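Putative immunoglobulin A1 protease (PDB 3N6Z) is of unknown function but is probably a hydrolase related to bacterial immunoglobulin A1 proteases. Local coordinates at residues A[296-307]-A[327-337]. Numbering follows the deposited sequence.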
ATOM      1  N   TYR A 296      -5.519 -15.528  10.847  1.00 10.16           N
ATOM      2  CA  TYR A 296      -6.436 -14.403  10.881  1.00 10.19           C
ATOM      3  C   TYR A 296      -7.053 -14.204  12.238  1.00 10.58           C
ATOM      4  O   TYR A 296      -7.362 -15.179  12.955  1.00 11.59           O
ATOM      5  CB  TYR A 296      -7.553 -14.624   9.855  1.00 10.20           C
ATOM      6  CG  TYR A 296      -7.009 -14.919   8.459  1.00  8.92           C
ATOM      7  CD1 TYR A 296      -6.301 -13.964   7.753  1.00 10.30           C
ATOM      8  CD2 TYR A 296      -7.098 -16.175   7.903  1.00 10.74           C
ATOM      9  CE1 TYR A 296      -5.766 -14.232   6.510  1.00 10.34           C
ATOM     10  CE2 TYR A 296      -6.570 -16.454   6.649  1.00 10.38           C
ATOM     11  CZ  TYR A 296      -5.893 -15.479   5.953  1.00 10.21           C
ATOM     12  OH  TYR A 296      -5.335 -15.735   4.730  1.00 10.65           O
ATOM     13  N   GLU A 297      -7.296 -12.934  12.574  1.00 10.09           N
ATOM     14  CA  GLU A 297      -8.009 -12.591  13.800  1.00 10.58           C
ATOM     15  C   GLU A 297      -8.801 -11.321  13.518  1.00  8.91           C
ATOM     16  O   GLU A 297      -8.237 -10.368  12.991  1.00  9.38           O
ATOM     17  CB  GLU A 297      -7.009 -12.366  14.930  1.00 12.60           C
ATOM     18  CG  GLU A 297      -7.634 -11.991  16.254  1.00 18.32           C
ATOM     19  CD  GLU A 297      -6.651 -11.790  17.399  1.00 27.22           C
ATOM     20  OE1 GLU A 297      -5.420 -11.748  17.169  1.00 29.87           O
ATOM     21  OE2 GLU A 297      -7.152 -11.652  18.539  1.00 34.75           O
ATOM     22  N   ASN A 298     -10.068 -11.278  13.927  1.00  9.17           N
ATOM     23  CA  ASN A 298     -10.865 -10.055  13.865  1.00  9.47           C
ATOM     24  C   ASN A 298     -10.839  -9.416  12.465  1.00  9.46           C
ATOM     25  O   ASN A 298     -10.412  -8.251  12.306  1.00  9.41           O
ATOM     26  CB  ASN A 298     -10.409  -9.034  14.918  1.00 10.34           C
ATOM     27  CG  ASN A 298     -10.495  -9.536  16.360  1.00 10.51           C
ATOM     28  OD1 ASN A 298      -9.783  -8.996  17.247  1.00 15.10           O
ATOM     29  ND2 ASN A 298     -11.333 -10.496  16.610  1.00  8.31           N
ATOM     30  N   CYS A 299     -11.233 -10.215  11.463  1.00  9.49           N
ATOM     31  CA  CYS A 299     -11.330  -9.759  10.085  1.00  9.23           C
ATOM     32  C   CYS A 299     -12.794  -9.682   9.684  1.00  7.77           C
ATOM     33  O   CYS A 299     -13.538 -10.688   9.815  1.00  9.13           O
ATOM     34  CB  CYS A 299     -10.581 -10.696   9.148  1.00  9.47           C
ATOM     35  SG  CYS A 299      -8.758 -10.614   9.335  1.00  9.37           S
ATOM     36  N   TYR A 300     -13.214  -8.509   9.202  1.00  8.41           N
ATOM     37  CA  TYR A 300     -14.600  -8.181   8.910  1.00  8.87           C
ATOM     38  C   TYR A 300     -14.785  -7.756   7.482  1.00  8.70           C
ATOM     39  O   TYR A 300     -13.824  -7.361   6.796  1.00  8.87           O
ATOM     40  CB  TYR A 300     -15.128  -7.084   9.882  1.00  8.87           C
ATOM     41  CG  TYR A 300     -14.840  -7.482  11.313  1.00  8.87           C
ATOM     42  CD1 TYR A 300     -15.549  -8.519  11.912  1.00  8.99           C
ATOM     43  CD2 TYR A 300     -13.807  -6.892  12.023  1.00  9.07           C
ATOM     44  CE1 TYR A 300     -15.212  -8.974  13.177  1.00  9.71           C
ATOM     45  CE2 TYR A 300     -13.445  -7.337  13.304  1.00  9.19           C
ATOM     46  CZ  TYR A 300     -14.172  -8.382  13.884  1.00  9.40           C
ATOM     47  OH  TYR A 300     -13.818  -8.844  15.113  1.00 10.06           O
ATOM     48  N   ALA A 301     -16.028  -7.782   7.031  1.00  9.28           N
ATOM     49  CA  ALA A 301     -16.390  -7.267   5.723  1.00 10.30           C
ATOM     50  C   ALA A 301     -17.737  -6.602   5.813  1.00  8.97           C
ATOM     51  O   ALA A 301     -18.647  -7.102   6.491  1.00 10.48           O
ATOM     52  CB  ALA A 301     -16.419  -8.376   4.645  1.00  9.74           C
ATOM     53  N   CYS A 302     -17.926  -5.472   5.140  1.00 10.04           N
ATOM     54  CA  CYS A 302     -19.254  -4.870   5.149  0.70 11.18           C
ATOM     55  C   CYS A 302     -20.245  -5.785   4.440  1.00 10.95           C
ATOM     56  O   CYS A 302     -19.978  -6.337   3.378  1.00 11.22           O
ATOM     57  CB  CYS A 302     -19.292  -3.488   4.526  0.70 11.21           C
ATOM     58  SG  CYS A 302     -20.828  -2.582   4.975  0.70 12.36           S
ATOM     59  N   GLU A 303     -21.418  -5.926   5.062  1.00 10.57           N
ATOM     60  CA  GLU A 303     -22.475  -6.814   4.588  1.00 12.28           C
ATOM     61  C   GLU A 303     -22.979  -6.418   3.197  1.00 14.51           C
ATOM     62  O   GLU A 303     -23.546  -7.249   2.495  1.00 18.27           O
ATOM     63  CB  GLU A 303     -23.637  -6.816   5.589  1.00 14.57           C
ATOM     64  CG  GLU A 303     -24.372  -5.507   5.667  1.00 17.41           C
ATOM     65  CD  GLU A 303     -25.357  -5.389   6.823  1.00 21.11           C
ATOM     66  OE1 GLU A 303     -25.597  -6.411   7.499  1.00 22.48           O
ATOM     67  OE2 GLU A 303     -25.902  -4.254   6.990  1.00 20.77           O
ATOM     68  N   SER A 304     -22.761  -5.164   2.801  1.00 14.38           N
ATOM     69  CA  SER A 304     -23.300  -4.670   1.537  1.00 18.12           C
ATOM     70  C   SER A 304     -22.327  -4.686   0.358  1.00 16.21           C
ATOM     71  O   SER A 304     -22.723  -4.282  -0.733  1.00 17.60           O
ATOM     72  CB  SER A 304     -23.818  -3.260   1.738  1.00 20.77           C
ATOM     73  OG  SER A 304     -22.760  -2.372   2.035  1.00 24.60           O
ATOM     74  N   ILE A 305     -21.090  -5.175   0.552  1.00 13.36           N
ATOM     75  CA  ILE A 305     -20.187  -5.242  -0.601  1.00 12.88           C
ATOM     76  C   ILE A 305     -20.726  -6.261  -1.605  1.00 13.97           C
ATOM     77  O   ILE A 305     -21.394  -7.245  -1.238  1.00 15.54           O
ATOM     78  CB  ILE A 305     -18.697  -5.485  -0.222  1.00 12.87           C
ATOM     79  CG1 ILE A 305     -18.454  -6.884   0.344  1.00 13.70           C
ATOM     80  CG2 ILE A 305     -18.207  -4.373   0.715  1.00 13.14           C
ATOM     81  CD1 ILE A 305     -16.958  -7.150   0.690  1.00 13.65           C
ATOM     82  N   VAL A 306     -20.412  -6.011  -2.877  1.00 13.77           N
ATOM     83  CA  VAL A 306     -20.857  -6.882  -3.981  1.00 15.14           C
ATOM     84  C   VAL A 306     -19.636  -7.646  -4.505  1.00 12.49           C
ATOM     85  O   VAL A 306     -18.616  -7.040  -4.849  1.00 11.99           O
ATOM     86  CB  VAL A 306     -21.514  -6.044  -5.095  1.00 15.48           C
ATOM     87  CG1 VAL A 306     -21.908  -6.913  -6.284  1.00 18.08           C
ATOM     88  CG2 VAL A 306     -22.729  -5.281  -4.538  1.00 20.57           C
ATOM     89  N   LEU A 307     -19.768  -8.971  -4.551  1.00 13.78           N
ATOM     90  CA  LEU A 307     -18.737  -9.883  -5.045  0.50 12.64           C
ATOM     91  C   LEU A 307     -19.275 -10.490  -6.343  1.00 13.44           C
ATOM     92  O   LEU A 307     -20.393 -11.013  -6.386  1.00 15.04           O
ATOM     93  CB  LEU A 307     -18.373 -10.990  -4.035  0.50 13.90           C
ATOM     94  CG  LEU A 307     -17.259 -10.724  -3.005  0.50 12.08           C
ATOM     95  CD1 LEU A 307     -17.622  -9.561  -2.082  0.50 14.02           C
ATOM     96  CD2 LEU A 307     -16.950 -12.010  -2.202  0.50 13.48           C
ATOM     97  N   PHE A 327     -10.568 -16.424   1.874  1.00  9.85           N
ATOM     98  CA  PHE A 327     -10.966 -16.139   3.248  1.00  9.05           C
ATOM     99  C   PHE A 327     -11.916 -14.956   3.225  1.00  9.82           C
ATOM    100  O   PHE A 327     -11.551 -13.902   2.701  1.00  9.34           O
ATOM    101  CB  PHE A 327      -9.748 -15.850   4.132  1.00 10.35           C
ATOM    102  CG  PHE A 327     -10.115 -15.441   5.550  1.00  8.76           C
ATOM    103  CD1 PHE A 327     -10.980 -16.220   6.309  1.00 10.42           C
ATOM    104  CD2 PHE A 327      -9.607 -14.277   6.105  1.00 10.17           C
ATOM    105  CE1 PHE A 327     -11.300 -15.844   7.612  1.00 11.15           C
ATOM    106  CE2 PHE A 327      -9.931 -13.893   7.382  1.00  9.84           C
ATOM    107  CZ  PHE A 327     -10.789 -14.658   8.125  1.00 10.29           C
ATOM    108  N   HIS A 328     -13.086 -15.120   3.866  1.00  9.88           N
ATOM    109  CA  HIS A 328     -14.142 -14.114   3.782  1.00  9.32           C
ATOM    110  C   HIS A 328     -14.341 -13.290   5.050  1.00  8.53           C
ATOM    111  O   HIS A 328     -15.043 -12.293   5.008  1.00  9.31           O
ATOM    112  CB  HIS A 328     -15.470 -14.778   3.462  1.00  9.53           C
ATOM    113  CG  HIS A 328     -15.536 -15.368   2.091  1.00 10.14           C
ATOM    114  ND1 HIS A 328     -15.123 -14.695   0.951  1.00 11.06           N
ATOM    115  CD2 HIS A 328     -15.985 -16.577   1.684  1.00 12.14           C
ATOM    116  CE1 HIS A 328     -15.336 -15.479  -0.097  1.00 11.03           C
ATOM    117  NE2 HIS A 328     -15.880 -16.618   0.321  1.00 13.33           N
ATOM    118  N   GLY A 329     -13.747 -13.688   6.183  1.00  9.36           N
ATOM    119  CA  GLY A 329     -14.025 -12.952   7.404  1.00  8.66           C
ATOM    120  C   GLY A 329     -15.515 -12.985   7.787  1.00  8.79           C
ATOM    121  O   GLY A 329     -16.254 -13.830   7.310  1.00 10.12           O
ATOM    122  N   VAL A 330     -15.904 -12.072   8.668  1.00  9.39           N
ATOM    123  CA  VAL A 330     -17.245 -12.017   9.236  1.00  8.94           C
ATOM    124  C   VAL A 330     -17.952 -10.728   8.826  1.00  9.09           C
ATOM    125  O   VAL A 330     -17.399  -9.643   8.993  1.00  9.17           O
ATOM    126  CB  VAL A 330     -17.161 -12.116  10.773  1.00  9.31           C
ATOM    127  CG1 VAL A 330     -18.540 -11.862  11.428  1.00 11.05           C
ATOM    128  CG2 VAL A 330     -16.551 -13.490  11.183  1.00 10.74           C
ATOM    129  N   ALA A 331     -19.165 -10.838   8.325  1.00 10.25           N
ATOM    130  CA  ALA A 331     -19.924  -9.680   7.911  1.00  9.28           C
ATOM    131  C   ALA A 331     -20.338  -8.774   9.077  1.00  9.91           C
ATOM    132  O   ALA A 331     -20.716  -9.253  10.154  1.00 11.23           O
ATOM    133  CB  ALA A 331     -21.143 -10.097   7.086  1.00 10.66           C
ATOM    134  N   LYS A 332     -20.294  -7.473   8.826  1.00  9.90           N
ATOM    135  CA  LYS A 332     -20.737  -6.438   9.739  1.00  9.98           C
ATOM    136  C   LYS A 332     -21.509  -5.350   8.986  1.00 10.01           C
ATOM    137  O   LYS A 332     -21.273  -5.114   7.802  1.00 11.04           O
ATOM    138  CB  LYS A 332     -19.544  -5.793  10.455  1.00  9.87           C
ATOM    139  CG  LYS A 332     -18.781  -6.751  11.389  1.00 10.47           C
ATOM    140  CD  LYS A 332     -19.629  -7.007  12.649  1.00 10.12           C
ATOM    141  CE  LYS A 332     -19.220  -8.238  13.433  1.00 11.17           C
ATOM    142  NZ  LYS A 332     -20.025  -8.322  14.687  1.00  9.89           N
ATOM    143  N   SER A 333     -22.377  -4.638   9.700  1.00 10.85           N
ATOM    144  CA  SER A 333     -23.048  -3.471   9.146  1.00 10.55           C
ATOM    145  C   SER A 333     -22.061  -2.313   9.020  1.00 11.81           C
ATOM    146  O   SER A 333     -21.054  -2.289   9.703  1.00 11.34           O
ATOM    147  CB  SER A 333     -24.241  -3.027  10.001  1.00 10.80           C
ATOM    148  OG  SER A 333     -23.801  -2.535  11.243  1.00 12.99           O
ATOM    149  N   ALA A 334     -22.447  -1.309   8.247  1.00 12.06           N
ATOM    150  CA  ALA A 334     -21.657  -0.077   8.144  1.00 12.76           C
ATOM    151  C   ALA A 334     -21.463   0.555   9.524  1.00 12.71           C
ATOM    152  O   ALA A 334     -20.377   1.028   9.842  1.00 13.99           O
ATOM    153  CB  ALA A 334     -22.315   0.930   7.155  1.00 15.07           C
ATOM    154  N   GLU A 335     -22.539   0.604  10.329  1.00 14.17           N
ATOM    155  CA  GLU A 335     -22.458   1.234  11.644  1.00 14.75           C
ATOM    156  C   GLU A 335     -21.500   0.463  12.548  1.00 14.42           C
ATOM    157  O   GLU A 335     -20.647   1.053  13.227  1.00 15.09           O
ATOM    158  CB  GLU A 335     -23.836   1.336  12.309  1.00 18.13           C
ATOM    159  CG  GLU A 335     -23.806   2.059  13.667  1.00 26.75           C
ATOM    160  CD  GLU A 335     -25.132   1.964  14.453  1.00 36.08           C
ATOM    161  OE1 GLU A 335     -26.163   1.523  13.886  1.00 42.05           O
ATOM    162  OE2 GLU A 335     -25.122   2.319  15.657  1.00 40.34           O
ATOM    163  N   GLU A 336     -21.622  -0.863  12.533  1.00 13.44           N
ATOM    164  CA  GLU A 336     -20.698  -1.704  13.300  1.00 11.91           C
ATOM    165  C   GLU A 336     -19.252  -1.505  12.874  1.00 12.01           C
ATOM    166  O   GLU A 336     -18.363  -1.424  13.723  1.00 13.10           O
ATOM    167  CB  GLU A 336     -21.091  -3.170  13.211  1.00 12.49           C
ATOM    168  CG  GLU A 336     -22.426  -3.440  13.947  1.00 11.93           C
ATOM    169  CD  GLU A 336     -23.166  -4.702  13.517  1.00 13.21           C
ATOM    170  OE1 GLU A 336     -22.748  -5.414  12.557  1.00 12.48           O
ATOM    171  OE2 GLU A 336     -24.221  -4.988  14.149  1.00 15.34           O
ATOM    172  N   LEU A 337     -19.020  -1.495  11.576  1.00 12.45           N
ATOM    173  CA  LEU A 337     -17.639  -1.319  11.062  1.00 12.30           C
ATOM    174  C   LEU A 337     -17.042   0.007  11.447  1.00 12.62           C
ATOM    175  O   LEU A 337     -15.872   0.082  11.785  1.00 13.18           O
ATOM    176  CB  LEU A 337     -17.582  -1.432   9.556  1.00 13.06           C
ATOM    177  CG  LEU A 337     -17.539  -2.786   8.949  1.00 14.34           C
ATOM    178  CD1 LEU A 337     -17.412  -2.661   7.434  1.00 14.87           C
ATOM    179  CD2 LEU A 337     -16.393  -3.664   9.537  1.00 13.89           C
TER
HETATM  180  O   HOH W   1     -24.786  -1.787   6.545  1.00 19.32           O
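Backbone hydrogen bonds, each 2.9 to 3.0 Å long, zip strand 299-302 to strand 330-332 in parallel: Val330 N to Cys299 O, Ala301 N to Val330 O and Lys332 N to Ala301 O, with Glu303 N to Lys332 O continuing the ladder one residue past strand 299-302. Ala301 N reaches Val330 O from above the carbonyl plane. Ala331 N, on the edge of its strand turned from 299-302, donates to Asp318 OD1, while Arg285 takes up the carbonyl oxygens of His328 and Gly329. Where the pairing ends, Ser333 and Glu336 form a capping box, each side chain accepting from the other's backbone N, and a water donates to Glu303 OE2 while accepting from Ala334 N, 2.9 Å away. At the other end the Tyr296 and Phe327 rings make an offset stack, centroids 4.0 Å apart and planes at 15°; a chi1 of 176° swings the Phe327 ring away from its own backbone N and over the Tyr296 ring, and Cys299 SG meets it at its edge. Tyr296 OH is bonded to Ala291 O. Tyr300 and Lys332 run side by side, Tyr300 CD1 lying 3.7 Å from Lys332 CG. Strand 330-332 is the outermost strand of a parallel ladder of solenoid (beta-helix) character; strand 299-302 separates it from strand 268-270, and helix 334-344 packs Leu337 against Tyr300 and Cys302.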